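Long-range contact in putative methyltransferase (Porphyromonas gingivalis, PDB 3LL7), which is of unproven function but probably transfers a methyl group from S-adenosylmethionine to a substrate not yet identified: residues S74-K87 with T101-S113. Sequence-based numbering, arbitrary orientation. Where two conformers were deposited one is given.
With FMT (formic acid), chain D.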
loop_
_atom_site.group_PDB
_atom_site.type_symbol
_atom_site.label_atom_id
_atom_site.label_comp_id
_atom_site.label_asym_id
_atom_site.label_seq_id
_atom_site.Cartn_x
_atom_site.Cartn_y
_atom_site.Cartn_z
ATOM N N SER A 74 -2.325 11.353 -13.385
ATOM C CA SER A 74 -1.613 10.069 -13.453
ATOM C C SER A 74 -0.541 9.913 -12.370
ATOM O O SER A 74 -0.312 8.809 -11.878
ATOM C CB SER A 74 -1.004 9.844 -14.843
ATOM O OG SER A 74 -1.974 9.332 -15.743
ATOM N N LEU A 75 0.106 11.015 -11.998
ATOM C CA LEU A 75 1.118 10.972 -10.945
ATOM C C LEU A 75 0.516 10.661 -9.554
ATOM O O LEU A 75 1.034 9.815 -8.827
ATOM C CB LEU A 75 1.942 12.264 -10.920
ATOM C CG LEU A 75 3.020 12.384 -9.834
ATOM C CD1 LEU A 75 3.978 11.168 -9.821
ATOM C CD2 LEU A 75 3.785 13.693 -9.975
ATOM N N GLU A 76 -0.581 11.320 -9.199
ATOM C CA GLU A 76 -1.162 11.091 -7.866
ATOM C C GLU A 76 -1.863 9.742 -7.719
ATOM O O GLU A 76 -2.047 9.265 -6.611
ATOM C CB GLU A 76 -2.067 12.252 -7.433
ATOM C CG GLU A 76 -1.331 13.587 -7.199
ATOM C CD GLU A 76 -0.387 13.588 -5.972
ATOM O OE1 GLU A 76 -0.780 13.077 -4.890
ATOM O OE2 GLU A 76 0.742 14.126 -6.094
ATOM N N GLN A 77 -2.200 9.091 -8.828
ATOM C CA GLN A 77 -2.865 7.777 -8.782
ATOM C C GLN A 77 -1.910 6.578 -8.701
ATOM O O GLN A 77 -2.331 5.455 -8.392
ATOM C CB GLN A 77 -3.780 7.596 -10.006
ATOM C CG GLN A 77 -4.983 8.552 -10.068
ATOM C CD GLN A 77 -5.786 8.402 -11.359
ATOM O OE1 GLN A 77 -5.397 7.674 -12.281
ATOM N NE2 GLN A 77 -6.916 9.093 -11.427
ATOM N N SER A 78 -0.632 6.804 -8.995
ATOM C CA SER A 78 0.295 5.690 -9.166
ATOM C C SER A 78 0.679 5.016 -7.847
ATOM O O SER A 78 0.560 5.616 -6.778
ATOM C CB SER A 78 1.561 6.152 -9.882
ATOM O OG SER A 78 2.455 6.756 -8.968
ATOM N N SER A 79 1.139 3.766 -7.943
ATOM C CA SER A 79 1.837 3.100 -6.823
ATOM C C SER A 79 3.028 3.942 -6.309
ATOM O O SER A 79 3.584 4.779 -7.037
ATOM C CB SER A 79 2.330 1.716 -7.244
ATOM O OG SER A 79 1.264 0.788 -7.347
ATOM N N GLY A 80 3.390 3.740 -5.043
ATOM C CA GLY A 80 4.620 4.308 -4.512
ATOM C C GLY A 80 5.784 3.457 -4.987
ATOM O O GLY A 80 5.586 2.425 -5.627
ATOM N N ALA A 81 6.996 3.882 -4.660
ATOM C CA ALA A 81 8.204 3.107 -4.946
ATOM C C ALA A 81 8.305 1.789 -4.148
ATOM O O ALA A 81 8.711 0.755 -4.688
ATOM C CB ALA A 81 9.459 3.985 -4.695
ATOM N N VAL A 82 7.958 1.820 -2.864
ATOM C CA VAL A 82 8.174 0.629 -2.032
ATOM C C VAL A 82 7.205 -0.524 -2.290
ATOM O O VAL A 82 7.628 -1.682 -2.316
ATOM C CB VAL A 82 8.292 0.955 -0.527
ATOM C CG1 VAL A 82 9.750 1.222 -0.166
ATOM C CG2 VAL A 82 7.425 2.139 -0.163
ATOM N N THR A 83 5.927 -0.232 -2.513
ATOM C CA THR A 83 4.972 -1.315 -2.765
ATOM C C THR A 83 5.126 -1.875 -4.164
ATOM O O THR A 83 5.011 -3.095 -4.369
ATOM C CB THR A 83 3.518 -0.883 -2.551
ATOM O OG1 THR A 83 3.224 0.269 -3.363
ATOM C CG2 THR A 83 3.294 -0.551 -1.087
ATOM N N SER A 84 5.405 -0.993 -5.134
ATOM C CA SER A 84 5.614 -1.469 -6.495
ATOM C C SER A 84 6.699 -2.530 -6.462
ATOM O O SER A 84 6.505 -3.589 -6.995
ATOM C CB SER A 84 5.984 -0.342 -7.452
ATOM O OG SER A 84 7.306 0.102 -7.207
ATOM N N SER A 85 7.820 -2.272 -5.790
ATOM C CA SER A 85 8.906 -3.280 -5.756
ATOM C C SER A 85 8.653 -4.593 -4.998
ATOM O O SER A 85 9.270 -5.624 -5.318
ATOM C CB SER A 85 10.247 -2.661 -5.335
ATOM O OG SER A 85 10.119 -1.764 -4.235
ATOM N N TYR A 86 7.794 -4.568 -3.971
ATOM C CA TYR A 86 7.373 -5.802 -3.283
ATOM C C TYR A 86 6.710 -6.785 -4.241
ATOM O O TYR A 86 6.881 -7.993 -4.129
ATOM C CB TYR A 86 6.370 -5.473 -2.168
ATOM C CG TYR A 86 5.815 -6.685 -1.432
ATOM C CD1 TYR A 86 6.571 -7.350 -0.465
ATOM C CD2 TYR A 86 4.521 -7.157 -1.698
ATOM C CE1 TYR A 86 6.071 -8.449 0.216
ATOM C CE2 TYR A 86 4.004 -8.237 -1.012
ATOM C CZ TYR A 86 4.787 -8.890 -0.068
ATOM O OH TYR A 86 4.296 -9.940 0.606
ATOM N N LYS A 87 5.932 -6.251 -5.175
ATOM C CA LYS A 87 5.276 -7.060 -6.204
ATOM C C LYS A 87 6.258 -7.905 -7.000
ATOM O O LYS A 87 5.887 -8.981 -7.486
ATOM C CB LYS A 87 4.523 -6.179 -7.205
ATOM C CG LYS A 87 3.318 -5.481 -6.624
ATOM C CD LYS A 87 2.821 -4.436 -7.631
ATOM C CE LYS A 87 1.751 -3.570 -6.994
ATOM N NZ LYS A 87 2.315 -2.538 -6.073
ATOM N N THR A 101 -3.962 -2.896 -17.019
ATOM C CA THR A 101 -4.570 -1.651 -16.587
ATOM C C THR A 101 -3.614 -0.475 -16.728
ATOM O O THR A 101 -4.017 0.682 -16.583
ATOM C CB THR A 101 -5.114 -1.767 -15.144
ATOM O OG1 THR A 101 -4.202 -2.535 -14.341
ATOM C CG2 THR A 101 -6.483 -2.458 -15.150
ATOM N N GLY A 102 -2.347 -0.791 -16.986
ATOM C CA GLY A 102 -1.320 0.188 -17.278
ATOM C C GLY A 102 -1.113 1.280 -16.249
ATOM O O GLY A 102 -0.878 1.008 -15.084
ATOM N N GLY A 103 -1.179 2.515 -16.726
ATOM C CA GLY A 103 -1.015 3.748 -15.943
ATOM C C GLY A 103 0.367 4.381 -16.143
ATOM O O GLY A 103 0.921 4.342 -17.240
ATOM N N LEU A 104 0.923 4.964 -15.082
ATOM C CA LEU A 104 2.252 5.601 -15.159
ATOM C C LEU A 104 3.321 4.545 -15.436
ATOM O O LEU A 104 4.421 4.843 -15.953
ATOM C CB LEU A 104 2.536 6.335 -13.823
ATOM C CG LEU A 104 3.653 7.368 -13.749
ATOM C CD1 LEU A 104 3.608 8.343 -14.924
ATOM C CD2 LEU A 104 3.535 8.147 -12.436
ATOM N N GLY A 105 3.005 3.292 -15.081
ATOM C CA GLY A 105 3.858 2.154 -15.456
ATOM C C GLY A 105 4.830 1.691 -14.370
ATOM O O GLY A 105 5.692 0.835 -14.613
ATOM N N ILE A 106 4.706 2.232 -13.165
ATOM C CA ILE A 106 5.651 1.832 -12.128
ATOM C C ILE A 106 5.462 0.386 -11.650
ATOM O O ILE A 106 6.443 -0.273 -11.293
ATOM C CB ILE A 106 5.676 2.795 -10.946
ATOM C CG1 ILE A 106 6.872 2.469 -10.042
ATOM C CG2 ILE A 106 4.346 2.754 -10.218
ATOM C CD1 ILE A 106 7.039 3.389 -8.866
ATOM N N ASP A 107 4.221 -0.107 -11.650
ATOM C CA ASP A 107 3.990 -1.519 -11.367
ATOM C C ASP A 107 4.567 -2.373 -12.509
ATOM O O ASP A 107 5.226 -3.379 -12.259
ATOM C CB ASP A 107 2.488 -1.787 -11.146
ATOM C CG ASP A 107 1.973 -1.211 -9.813
ATOM O OD1 ASP A 107 2.784 -1.002 -8.899
ATOM O OD2 ASP A 107 0.755 -0.981 -9.670
ATOM N N PHE A 108 4.328 -1.968 -13.757
ATOM C CA PHE A 108 4.817 -2.729 -14.901
ATOM C C PHE A 108 6.333 -2.803 -14.826
ATOM O O PHE A 108 6.893 -3.876 -14.998
ATOM C CB PHE A 108 4.426 -2.066 -16.221
ATOM C CG PHE A 108 4.898 -2.792 -17.432
ATOM C CD1 PHE A 108 4.297 -3.989 -17.812
ATOM C CD2 PHE A 108 5.900 -2.252 -18.251
ATOM C CE1 PHE A 108 4.702 -4.672 -18.985
ATOM C CE2 PHE A 108 6.318 -2.928 -19.417
ATOM C CZ PHE A 108 5.717 -4.145 -19.778
ATOM N N ILE A 109 6.976 -1.678 -14.517
ATOM C CA ILE A 109 8.447 -1.636 -14.385
ATOM C C ILE A 109 8.925 -2.606 -13.278
ATOM O O ILE A 109 9.914 -3.329 -13.464
ATOM C CB ILE A 109 8.956 -0.187 -14.120
ATOM C CG1 ILE A 109 8.618 0.734 -15.312
ATOM C CG2 ILE A 109 10.466 -0.152 -13.837
ATOM C CD1 ILE A 109 9.346 0.390 -16.559
ATOM N N ALA A 110 8.187 -2.652 -12.163
ATOM C CA ALA A 110 8.553 -3.553 -11.054
ATOM C C ALA A 110 8.437 -5.005 -11.495
ATOM O O ALA A 110 9.270 -5.816 -11.126
ATOM C CB ALA A 110 7.708 -3.301 -9.811
ATOM N N LEU A 111 7.408 -5.323 -12.278
ATOM C CA LEU A 111 7.266 -6.673 -12.852
ATOM C C LEU A 111 8.403 -7.010 -13.805
ATOM O O LEU A 111 8.920 -8.131 -13.803
ATOM C CB LEU A 111 5.937 -6.841 -13.586
ATOM C CG LEU A 111 4.626 -6.539 -12.853
ATOM C CD1 LEU A 111 3.487 -6.756 -13.841
ATOM C CD2 LEU A 111 4.453 -7.385 -11.602
HETATM N N MSE A 112 8.794 -6.028 -14.609
HETATM C CA MSE A 112 9.868 -6.189 -15.582
HETATM C C MSE A 112 11.280 -6.179 -14.984
HETATM O O MSE A 112 12.246 -6.449 -15.699
HETATM C CB MSE A 112 9.737 -5.099 -16.643
HETATM C CG MSE A 112 8.481 -5.212 -17.507
HETATM SE SE MSE A 112 8.339 -6.856 -18.510
HETATM C CE MSE A 112 9.997 -6.783 -19.479
ATOM N N SER A 113 11.408 -5.884 -13.687
ATOM C CA SER A 113 12.690 -6.084 -12.980
ATOM C C SER A 113 13.019 -7.565 -12.941
ATOM O O SER A 113 14.167 -7.940 -12.728
ATOM C CB SER A 113 12.683 -5.507 -11.558
ATOM O OG SER A 113 11.834 -6.252 -10.685
HETATM C C FMT D . 1.089 2.326 -11.751
HETATM O O1 FMT D . 1.557 1.453 -12.480
HETATM O O2 FMT D . 1.032 3.514 -12.073
#
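Ser79 and Lys87 converge on Asp107, at the start of the helix that follows the first strand (96-99) of a Rossmann-like methyltransferase sheet. The glycine-rich turn 101-105 (Thr101, Gly102, Gly103, Leu104, Gly105) is consistent with motif I, the loop that in relatives binds S-adenosylmethionine, and the contact illustrates how a preceding segment, 74-87, can pack over Leu104 and the start of helix 106-112.

The polar bonds gather on one carboxylate. Ser79 OG donates to Asp107 OD1 over 2.8 Å, on the syn side and 20° out of the carboxylate plane; Lys208 NZ bonds to the same hydroxyl, which thus links a lysine to the carboxylate. Lys87 NZ lies 3.3 Å from Asp107 OD1 in a weak bond that is also a salt bridge; its chain bends only at the last torsion (chi4 77°). Glu239 forms a second salt bridge with that ammonium, while Tyr168 OH bonds to Asp107 OD2, so both carboxylate oxygens are held.

Van der Waals contacts continue to the N- and C-terminal sides of Asp107. Leu104 lies alongside Leu75, the side chains pointing the same way, with CD2 4.0 Å from Leu75 CD1. Ile106 sends CD1 against Gly80 O and Ser84 OG, and lays CG2 against Ser79 CB. Farther along, helices 81-86 and 106-112 cross at -42°, their axes 8.4 Å apart, and Ala110 CB makes a close methyl-to-carbonyl contact with Ser84 O (3.1 Å).

A formic acid molecule, probably from the crystallisation liquor, lies between Ser78 and the glycine-rich turn. Leu104 N bonds weakly to its O2, whereas Asp107 N points almost straight at O1, 3.2 Å away.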